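PDB 3RSI: putative enoyl-CoA hydratase/isomerase from Mycobacterium abscessus, which probably acts as a hydro-lyase or isomerase on enoyl-CoA thioesters in lipid metabolism. Local coordinates for residues M24-R29 / T35-Q40; I126-E131 / R198-R203; G143-P146 / S150-R153. One frame throughout, in Å; residues are numbered along the deposited sequence.

Contact 1 of 3, residues M24-R29 / T35-Q40; sequences MNRPHR and TNMVSQ
Met24, at the end of strand 19-24, brings its first two side-chain carbons against the sulfur of Met37: CG of Met24 is 3.8 Å from SD of Met37, and CB of Met24 lies at 4.0 Å from the same SD. The two thioether chains cross at about a right angle, and contact is made on the near half of Met24, since the far half of that chain turns away from the helix; Met24 also packs on Leu11 and Tyr66. Its backbone, meanwhile, is hydrogen-bonded to Thr60 and Ala62, which keeps the strand end in its sheet. The contact sits where strand 19-24 passes into helix 35-50, the first half of a beta-alpha-beta unit whose second strand, 56-61, lies parallel to and beside 19-24. Asn25 contributes mainly backbone, with its N 4.3 Å from CE of Met37, while ND2 of Asn25 is bonded to Arg9 O. At Arg26 the aliphatic part of the side chain takes over, as CD of Arg26 comes to 3.6 Å from CE of Met37 and CG of Arg26 to 3.8 Å from that methyl. Met37 reaches this far because CG is set opposite the backbone N (chi1 -166°) and the chain runs extended before bending at its last torsion (chi3 -62°), so that sulfur and methyl address different partners. Beyond Arg26 the chain folds into a short 3-10 turn, closed by Arg29 N on Arg26 O at 2.9 Å. The example illustrates division of labour within one arginine: the methylenes pack on the methyl of Met37, and the charged end is engaged elsewhere, NH1 being bonded to Ala32 O. The direct contact between the two segments is van der Waals packing, with no hydrogen bond across it.

Contact 2 of 3, residues I126-E131 / R198-R203; sequences IRVSDE and RSLADR
Leu200 meets strand 126-130 through one methyl, CD1, and every direct contact between the segments is apolar. CD1 of Leu200 is 3.6 Å from CG2 of Val128 and 3.9 Å from CG2 of Ile126. The lines from the leucine methyl to its two partners diverge at roughly 90°, as expected of a methyl set into the notch between two branched residues spaced two apart on a strand. Both strand residues aim their CB at the helix, as alternation along an extended chain requires, and Arg127 between them aims away. The extended second torsion of Leu200 (chi2 159°) carries CD1 toward the strand; the Leu200 side chain lies aslant to those of Ile126 and Val128. Ile126 offers the branch that stands opposite its backbone N, whereas Val128 offers the one beside its own N.

No hydrogen bond joins the two segments directly. Asp130 OD2, however, holds Gly191 N, just ahead of helix 193-205, so a polar tie near the end of the strand accompanies the apolar one in the strand's first half.

As for surroundings, strand 126-130 runs between and parallel to strands 105-109 and 186-188, within the crotonase fold, and its backbone is hydrogen-bonded to both neighbours, Val128 with Ala107 and Val109 on one and Ser129 with His186 on the other. Helix 193-205 packs over this part of the sheet, Ile204 packing on Ile126 and Lys196 on Val128, while Leu200 also touches His186. Next to this helix, Thr169 and Glu165 of the second subunit pack on Ile126 and Leu200 respectively, placing the contact at the interface with the second subunit.

Contact 3 of 3, residues G143-P146 / S150-R153; sequences GLVP and SMVR
Met151 leans back over the loop that delivers its own helix, meeting Val145 and Pro146, and its side chain can be followed outward from CB. CB itself serves as a stem, with the next carbon placed opposite the carbonyl carbon (chi1 -65°). CG is then 3.6 Å from Pro146 O and, on the ring side, 4.3 Å from CG of Pro146. SD comes next, 4.0 Å from CB of Val145. There the chain turns sharply (chi3 -76°), dropping CE into a position 3.5 Å from Pro146 O and 3.7 Å from CG2 of Val145. The thioether and the valine cross at about a right angle, the methyl touching both a carbonyl oxygen and a branched side chain, in directions roughly at right angles.

This is a loop-to-helix passage of the crotonase fold, where the chain leaves an irregular stretch and enters helix 150-157. Pro146 flanks the first helical turn, and Ser150 packs on it: CB of Ser150 is 3.6 Å from Pro146 O and 3.9 Å from CB of Pro146. No hydrogen bond spans the two segments. The hydroxyl of Ser150 instead is bonded to both Glu119 OE1 and Gln122 NE2, so the first helical residue is tied to helix 116-121 and the residues just after it, while Pro146 rests on Glu139.

The third subunit packs against this region. Its Thr238 touches both Val145 and Met151, and Glu234 of that subunit accepts a hydrogen bond from Val152 N at the start of the helix, where a negative carboxylate would probably be favoured by the helix dipole. Arg153 NH2 adds a salt bridge to Glu227 OE2 of the third subunit, and within its own chain it bonds Leu96 O.

How the contacts relate
From the N terminus, contact 1 comes first and closes a short loop, with five residues separating 24-29 from 35-40, where strand 19-24 hands over to helix 35-50. Contact 2 opens much later and spans 66 residues, joining strand 126-130 to helix 193-205. Within that span contact 3 closes a far smaller turn, three residues wide, at the start of helix 150-157; none of the contacts cross. Contacts 2 and 3 come within about 8 Å at their nearest atoms without touching, whereas contacts 1 and 3 lie on opposite sides of the chain's centre, about 49 Å between centres. Contacts 1 and 2 both touch the second subunit, and contact 3 the third.

Contact 1 of 3, residues M24-R29 / T35-Q40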
loop_
_atom_site.group_PDB
_atom_site.type_symbol
_atom_site.label_atom_id
_atom_site.label_comp_id
_atom_site.label_asym_id
_atom_site.label_seq_id
_atom_site.Cartn_x
_atom_site.Cartn_y
_atom_site.Cartn_z
ATOM N N MET B 24 10.775 16.777 -20.946
ATOM C CA MET B 24 10.712 15.853 -22.058
ATOM C C MET B 24 10.108 16.621 -23.234
ATOM O O MET B 24 9.030 17.193 -23.110
ATOM C CB MET B 24 9.854 14.648 -21.692
ATOM C CG MET B 24 10.428 13.818 -20.577
ATOM S SD MET B 24 9.330 12.533 -19.969
ATOM C CE MET B 24 8.228 13.543 -18.938
ATOM N N ASN B 25 10.835 16.663 -24.346
ATOM C CA ASN B 25 10.558 17.598 -25.445
ATOM C C ASN B 25 10.563 16.953 -26.834
ATOM O O ASN B 25 11.530 17.065 -27.578
ATOM C CB ASN B 25 11.603 18.710 -25.406
ATOM C CG ASN B 25 11.337 19.800 -26.426
ATOM O OD1 ASN B 25 10.185 20.114 -26.734
ATOM N ND2 ASN B 25 12.398 20.363 -26.966
ATOM N N ARG B 26 9.498 16.236 -27.155
ATOM C CA ARG B 26 9.270 15.748 -28.525
ATOM C C ARG B 26 7.795 15.911 -28.855
ATOM O O ARG B 26 7.027 14.938 -28.844
ATOM C CB ARG B 26 9.660 14.277 -28.679
ATOM C CG ARG B 26 11.094 13.949 -28.387
ATOM C CD ARG B 26 11.295 12.451 -28.493
ATOM N NE ARG B 26 11.232 11.971 -29.888
ATOM C CZ ARG B 26 10.728 10.794 -30.265
ATOM N NH1 ARG B 26 10.188 9.957 -29.380
ATOM N NH2 ARG B 26 10.749 10.448 -31.547
ATOM N N PRO B 27 7.386 17.142 -29.159
ATOM C CA PRO B 27 5.960 17.437 -29.309
ATOM C C PRO B 27 5.253 16.607 -30.387
ATOM O O PRO B 27 4.114 16.208 -30.204
ATOM C CB PRO B 27 5.944 18.924 -29.667
ATOM C CG PRO B 27 7.194 19.470 -29.175
ATOM C CD PRO B 27 8.207 18.359 -29.161
ATOM N N HIS B 28 5.952 16.325 -31.476
ATOM C CA HIS B 28 5.438 15.508 -32.568
ATOM C C HIS B 28 5.084 14.076 -32.161
ATOM O O HIS B 28 4.358 13.407 -32.879
ATOM C CB HIS B 28 6.442 15.518 -33.738
ATOM C CG HIS B 28 7.834 15.144 -33.346
ATOM N ND1 HIS B 28 8.371 13.904 -33.619
ATOM C CD2 HIS B 28 8.797 15.838 -32.693
ATOM C CE1 HIS B 28 9.616 13.864 -33.172
ATOM N NE2 HIS B 28 9.893 15.019 -32.594
ATOM N N ARG B 29 5.573 13.627 -31.003
ATOM C CA ARG B 29 5.253 12.325 -30.434
ATOM C C ARG B 29 4.750 12.444 -28.994
ATOM O O ARG B 29 4.844 11.484 -28.229
ATOM C CB ARG B 29 6.504 11.432 -30.437
ATOM C CG ARG B 29 7.045 11.063 -31.838
ATOM C CD ARG B 29 6.202 10.046 -32.546
ATOM N NE ARG B 29 5.671 9.016 -31.653
ATOM C CZ ARG B 29 6.344 7.966 -31.187
ATOM N NH1 ARG B 29 7.617 7.760 -31.512
ATOM N NH2 ARG B 29 5.733 7.102 -30.377
ATOM N N THR B 35 15.595 6.605 -27.657
ATOM C CA THR B 35 16.923 6.187 -27.211
ATOM C C THR B 35 17.730 7.422 -26.841
ATOM O O THR B 35 18.402 7.450 -25.819
ATOM C CB THR B 35 17.651 5.402 -28.303
ATOM O OG1 THR B 35 17.707 6.205 -29.486
ATOM C CG2 THR B 35 16.917 4.099 -28.610
ATOM N N ASN B 36 17.623 8.454 -27.667
ATOM C CA ASN B 36 18.256 9.742 -27.433
ATOM C C ASN B 36 17.901 10.401 -26.099
ATOM O O ASN B 36 18.784 10.828 -25.351
ATOM C CB ASN B 36 17.839 10.703 -28.542
ATOM C CG ASN B 36 18.943 11.577 -28.995
ATOM O OD1 ASN B 36 19.681 12.129 -28.177
ATOM N ND2 ASN B 36 19.075 11.730 -30.324
ATOM N N MET B 37 16.603 10.526 -25.850
ATOM C CA MET B 37 16.085 11.083 -24.610
ATOM C C MET B 37 16.574 10.253 -23.427
ATOM O O MET B 37 16.931 10.797 -22.392
ATOM C CB MET B 37 14.545 11.126 -24.622
ATOM C CG MET B 37 13.976 12.011 -23.517
ATOM S SD MET B 37 12.218 11.926 -23.306
ATOM C CE MET B 37 11.706 12.528 -24.929
ATOM N N VAL B 38 16.580 8.935 -23.576
ATOM C CA VAL B 38 17.008 8.080 -22.476
ATOM C C VAL B 38 18.495 8.277 -22.175
ATOM O O VAL B 38 18.871 8.371 -21.009
ATOM C CB VAL B 38 16.656 6.589 -22.696
ATOM C CG1 VAL B 38 17.273 5.723 -21.590
ATOM C CG2 VAL B 38 15.140 6.389 -22.731
ATOM N N SER B 39 19.341 8.378 -23.205
ATOM C CA SER B 39 20.759 8.758 -22.989
ATOM C C SER B 39 20.894 10.110 -22.283
ATOM O O SER B 39 21.728 10.274 -21.380
ATOM C CB SER B 39 21.540 8.809 -24.303
ATOM O OG SER B 39 21.490 7.536 -24.920
ATOM N N GLN B 40 20.070 11.075 -22.695
ATOM C CA GLN B 40 20.110 12.400 -22.089
ATOM C C GLN B 40 19.618 12.336 -20.635
ATOM O O GLN B 40 20.138 13.058 -19.784
ATOM C CB GLN B 40 19.295 13.398 -22.921
ATOM C CG GLN B 40 19.956 13.735 -24.282
ATOM C CD GLN B 40 19.064 14.550 -25.208
ATOM O OE1 GLN B 40 17.915 14.863 -24.874
ATOM N NE2 GLN B 40 19.590 14.897 -26.397
#

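Contact 2 of 3, residues I126-E131 / R198-R203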
loop_
_atom_site.group_PDB
_atom_site.type_symbol
_atom_site.label_atom_id
_atom_site.label_comp_id
_atom_site.label_asym_id
_atom_site.label_seq_id
_atom_site.Cartn_x
_atom_site.Cartn_y
_atom_site.Cartn_z
ATOM N N ILE B 126 -8.806 -8.131 -10.187
ATOM C CA ILE B 126 -9.591 -6.950 -10.535
ATOM C C ILE B 126 -10.943 -7.133 -9.859
ATOM O O ILE B 126 -11.507 -8.230 -9.874
ATOM C CB ILE B 126 -9.762 -6.832 -12.077
ATOM C CG1 ILE B 126 -8.387 -6.712 -12.755
ATOM C CG2 ILE B 126 -10.662 -5.651 -12.451
ATOM C CD1 ILE B 126 -8.401 -6.997 -14.275
ATOM N N ARG B 127 -11.451 -6.078 -9.238
ATOM C CA ARG B 127 -12.551 -6.250 -8.285
ATOM C C ARG B 127 -13.595 -5.177 -8.465
ATOM O O ARG B 127 -13.293 -3.989 -8.345
ATOM C CB ARG B 127 -12.006 -6.212 -6.856
ATOM C CG ARG B 127 -11.009 -7.320 -6.557
ATOM C CD ARG B 127 -10.194 -7.084 -5.298
ATOM N NE ARG B 127 -9.006 -7.957 -5.253
ATOM C CZ ARG B 127 -7.988 -7.830 -4.406
ATOM N NH1 ARG B 127 -7.994 -6.871 -3.495
ATOM N NH2 ARG B 127 -6.951 -8.657 -4.481
ATOM N N VAL B 128 -14.819 -5.613 -8.740
ATOM C CA VAL B 128 -15.956 -4.729 -8.921
ATOM C C VAL B 128 -16.948 -4.975 -7.782
ATOM O O VAL B 128 -17.398 -6.116 -7.567
ATOM C CB VAL B 128 -16.688 -5.008 -10.252
ATOM C CG1 VAL B 128 -17.868 -4.020 -10.421
ATOM C CG2 VAL B 128 -15.711 -4.922 -11.429
ATOM N N SER B 129 -17.300 -3.913 -7.063
ATOM C CA SER B 129 -18.248 -4.041 -5.953
ATOM C C SER B 129 -19.611 -3.441 -6.261
ATOM O O SER B 129 -19.740 -2.257 -6.612
ATOM C CB SER B 129 -17.700 -3.371 -4.695
ATOM O OG SER B 129 -18.595 -3.526 -3.613
ATOM N N ASP B 130 -20.635 -4.261 -6.074
ATOM C CA ASP B 130 -21.991 -3.757 -5.960
ATOM C C ASP B 130 -22.022 -2.687 -4.861
ATOM O O ASP B 130 -21.398 -2.833 -3.813
ATOM C CB ASP B 130 -22.943 -4.901 -5.591
ATOM C CG ASP B 130 -24.394 -4.517 -5.704
ATOM O OD1 ASP B 130 -24.892 -3.796 -4.822
ATOM O OD2 ASP B 130 -25.044 -4.968 -6.665
ATOM N N GLU B 131 -22.740 -1.610 -5.146
ATOM C CA GLU B 131 -23.128 -0.575 -4.196
ATOM C C GLU B 131 -23.432 -1.077 -2.773
ATOM O O GLU B 131 -23.098 -0.429 -1.777
ATOM C CB GLU B 131 -24.445 0.020 -4.727
ATOM C CG GLU B 131 -24.611 1.439 -4.554
ATOM C CD GLU B 131 -25.988 1.892 -5.008
ATOM O OE1 GLU B 131 -26.609 1.287 -5.937
ATOM O OE2 GLU B 131 -26.443 2.875 -4.417
ATOM N N ARG B 198 -17.949 -8.260 -16.826
ATOM C CA ARG B 198 -17.926 -8.767 -18.204
ATOM C C ARG B 198 -17.259 -7.791 -19.152
ATOM O O ARG B 198 -16.497 -8.188 -20.048
ATOM C CB ARG B 198 -19.332 -9.074 -18.706
ATOM C CG ARG B 198 -19.920 -10.379 -18.232
ATOM C CD ARG B 198 -21.361 -10.454 -18.715
ATOM N NE ARG B 198 -22.127 -11.508 -18.068
ATOM C CZ ARG B 198 -22.118 -12.794 -18.420
ATOM N NH1 ARG B 198 -21.349 -13.229 -19.421
ATOM N NH2 ARG B 198 -22.886 -13.656 -17.757
ATOM N N SER B 199 -17.525 -6.509 -18.947
ATOM C CA SER B 199 -16.920 -5.479 -19.788
ATOM C C SER B 199 -15.398 -5.444 -19.598
ATOM O O SER B 199 -14.657 -5.339 -20.568
ATOM C CB SER B 199 -17.551 -4.112 -19.505
ATOM O OG SER B 199 -16.756 -3.082 -20.079
ATOM N N LEU B 200 -14.937 -5.576 -18.355
ATOM C CA LEU B 200 -13.484 -5.649 -18.075
ATOM C C LEU B 200 -12.845 -6.892 -18.701
ATOM O O LEU B 200 -11.757 -6.809 -19.293
ATOM C CB LEU B 200 -13.217 -5.608 -16.563
ATOM C CG LEU B 200 -13.518 -4.247 -15.918
ATOM C CD1 LEU B 200 -13.755 -4.359 -14.390
ATOM C CD2 LEU B 200 -12.423 -3.251 -16.238
ATOM N N ALA B 201 -13.526 -8.035 -18.558
ATOM C CA ALA B 201 -13.097 -9.298 -19.159
ATOM C C ALA B 201 -12.932 -9.176 -20.672
ATOM O O ALA B 201 -11.934 -9.639 -21.218
ATOM C CB ALA B 201 -14.093 -10.425 -18.827
ATOM N N ASP B 202 -13.904 -8.551 -21.334
ATOM C CA ASP B 202 -13.840 -8.344 -22.780
ATOM C C ASP B 202 -12.577 -7.576 -23.173
ATOM O O ASP B 202 -11.952 -7.895 -24.189
ATOM C CB ASP B 202 -15.062 -7.585 -23.298
ATOM C CG ASP B 202 -16.326 -8.429 -23.313
ATOM O OD1 ASP B 202 -16.229 -9.691 -23.389
ATOM O OD2 ASP B 202 -17.424 -7.810 -23.271
ATOM N N ARG B 203 -12.206 -6.578 -22.369
ATOM C CA ARG B 203 -11.013 -5.805 -22.633
ATOM C C ARG B 203 -9.794 -6.716 -22.480
ATOM O O ARG B 203 -8.891 -6.684 -23.306
ATOM C CB ARG B 203 -10.936 -4.581 -21.695
ATOM C CG ARG B 203 -9.667 -3.753 -21.830
ATOM C CD ARG B 203 -9.544 -3.092 -23.193
ATOM N NE ARG B 203 -8.746 -3.864 -24.148
ATOM C CZ ARG B 203 -8.363 -3.400 -25.337
ATOM N NH1 ARG B 203 -7.597 -4.146 -26.132
ATOM N NH2 ARG B 203 -8.727 -2.187 -25.733
#

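Contact 3 of 3, residues G143-P146 / S150-R153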
loop_
_atom_site.group_PDB
_atom_site.type_symbol
_atom_site.label_atom_id
_atom_site.label_comp_id
_atom_site.label_asym_id
_atom_site.label_seq_id
_atom_site.Cartn_x
_atom_site.Cartn_y
_atom_site.Cartn_z
ATOM N N GLY B 143 -13.605 -16.410 17.951
ATOM C CA GLY B 143 -12.421 -17.081 18.487
ATOM C C GLY B 143 -11.630 -17.838 17.428
ATOM O O GLY B 143 -10.889 -18.759 17.756
ATOM N N LEU B 144 -11.785 -17.431 16.166
ATOM C CA LEU B 144 -11.000 -17.960 15.042
ATOM C C LEU B 144 -10.138 -16.847 14.463
ATOM O O LEU B 144 -10.284 -15.687 14.857
ATOM C CB LEU B 144 -11.931 -18.503 13.945
ATOM C CG LEU B 144 -12.761 -19.754 14.275
ATOM C CD1 LEU B 144 -13.787 -20.068 13.156
ATOM C CD2 LEU B 144 -11.844 -20.948 14.508
ATOM N N VAL B 145 -9.256 -17.192 13.517
ATOM C CA VAL B 145 -8.545 -16.181 12.742
ATOM C C VAL B 145 -8.731 -16.387 11.236
ATOM O O VAL B 145 -8.955 -17.501 10.790
ATOM C CB VAL B 145 -7.047 -16.151 13.098
ATOM C CG1 VAL B 145 -6.832 -15.634 14.561
ATOM C CG2 VAL B 145 -6.393 -17.503 12.832
ATOM N N PRO B 146 -8.651 -15.309 10.439
ATOM C CA PRO B 146 -8.667 -15.485 8.985
ATOM C C PRO B 146 -7.290 -15.957 8.471
ATOM O O PRO B 146 -6.467 -15.157 7.980
ATOM C CB PRO B 146 -9.034 -14.109 8.480
ATOM C CG PRO B 146 -8.449 -13.187 9.471
ATOM C CD PRO B 146 -8.472 -13.901 10.809
ATOM N N SER B 150 -5.195 -14.067 4.731
ATOM C CA SER B 150 -5.545 -12.653 4.999
ATOM C C SER B 150 -4.523 -11.944 5.873
ATOM O O SER B 150 -4.248 -10.752 5.678
ATOM C CB SER B 150 -6.927 -12.513 5.631
ATOM O OG SER B 150 -7.958 -12.927 4.730
ATOM N N MET B 151 -3.951 -12.677 6.820
ATOM C CA MET B 151 -3.005 -12.067 7.754
ATOM C C MET B 151 -1.674 -11.756 7.070
ATOM O O MET B 151 -1.066 -10.751 7.357
ATOM C CB MET B 151 -2.846 -12.932 9.000
ATOM C CG MET B 151 -4.163 -13.013 9.791
ATOM S SD MET B 151 -4.130 -14.009 11.289
ATOM C CE MET B 151 -4.161 -15.649 10.585
ATOM N N VAL B 152 -1.270 -12.596 6.126
ATOM C CA VAL B 152 -0.134 -12.311 5.224
ATOM C C VAL B 152 -0.462 -11.166 4.246
ATOM O O VAL B 152 0.298 -10.194 4.136
ATOM C CB VAL B 152 0.221 -13.569 4.415
ATOM C CG1 VAL B 152 1.215 -13.267 3.280
ATOM C CG2 VAL B 152 0.768 -14.678 5.343
ATOM N N ARG B 153 -1.623 -11.262 3.592
ATOM C CA ARG B 153 -1.901 -10.505 2.371
ATOM C C ARG B 153 -2.576 -9.157 2.540
ATOM O O ARG B 153 -2.273 -8.242 1.794
ATOM C CB ARG B 153 -2.763 -11.319 1.411
ATOM C CG ARG B 153 -2.062 -12.500 0.824
ATOM C CD ARG B 153 -3.062 -13.522 0.370
ATOM N NE ARG B 153 -2.425 -14.632 -0.311
ATOM C CZ ARG B 153 -3.057 -15.740 -0.660
ATOM N NH1 ARG B 153 -4.334 -15.895 -0.352
ATOM N NH2 ARG B 153 -2.404 -16.706 -1.298
#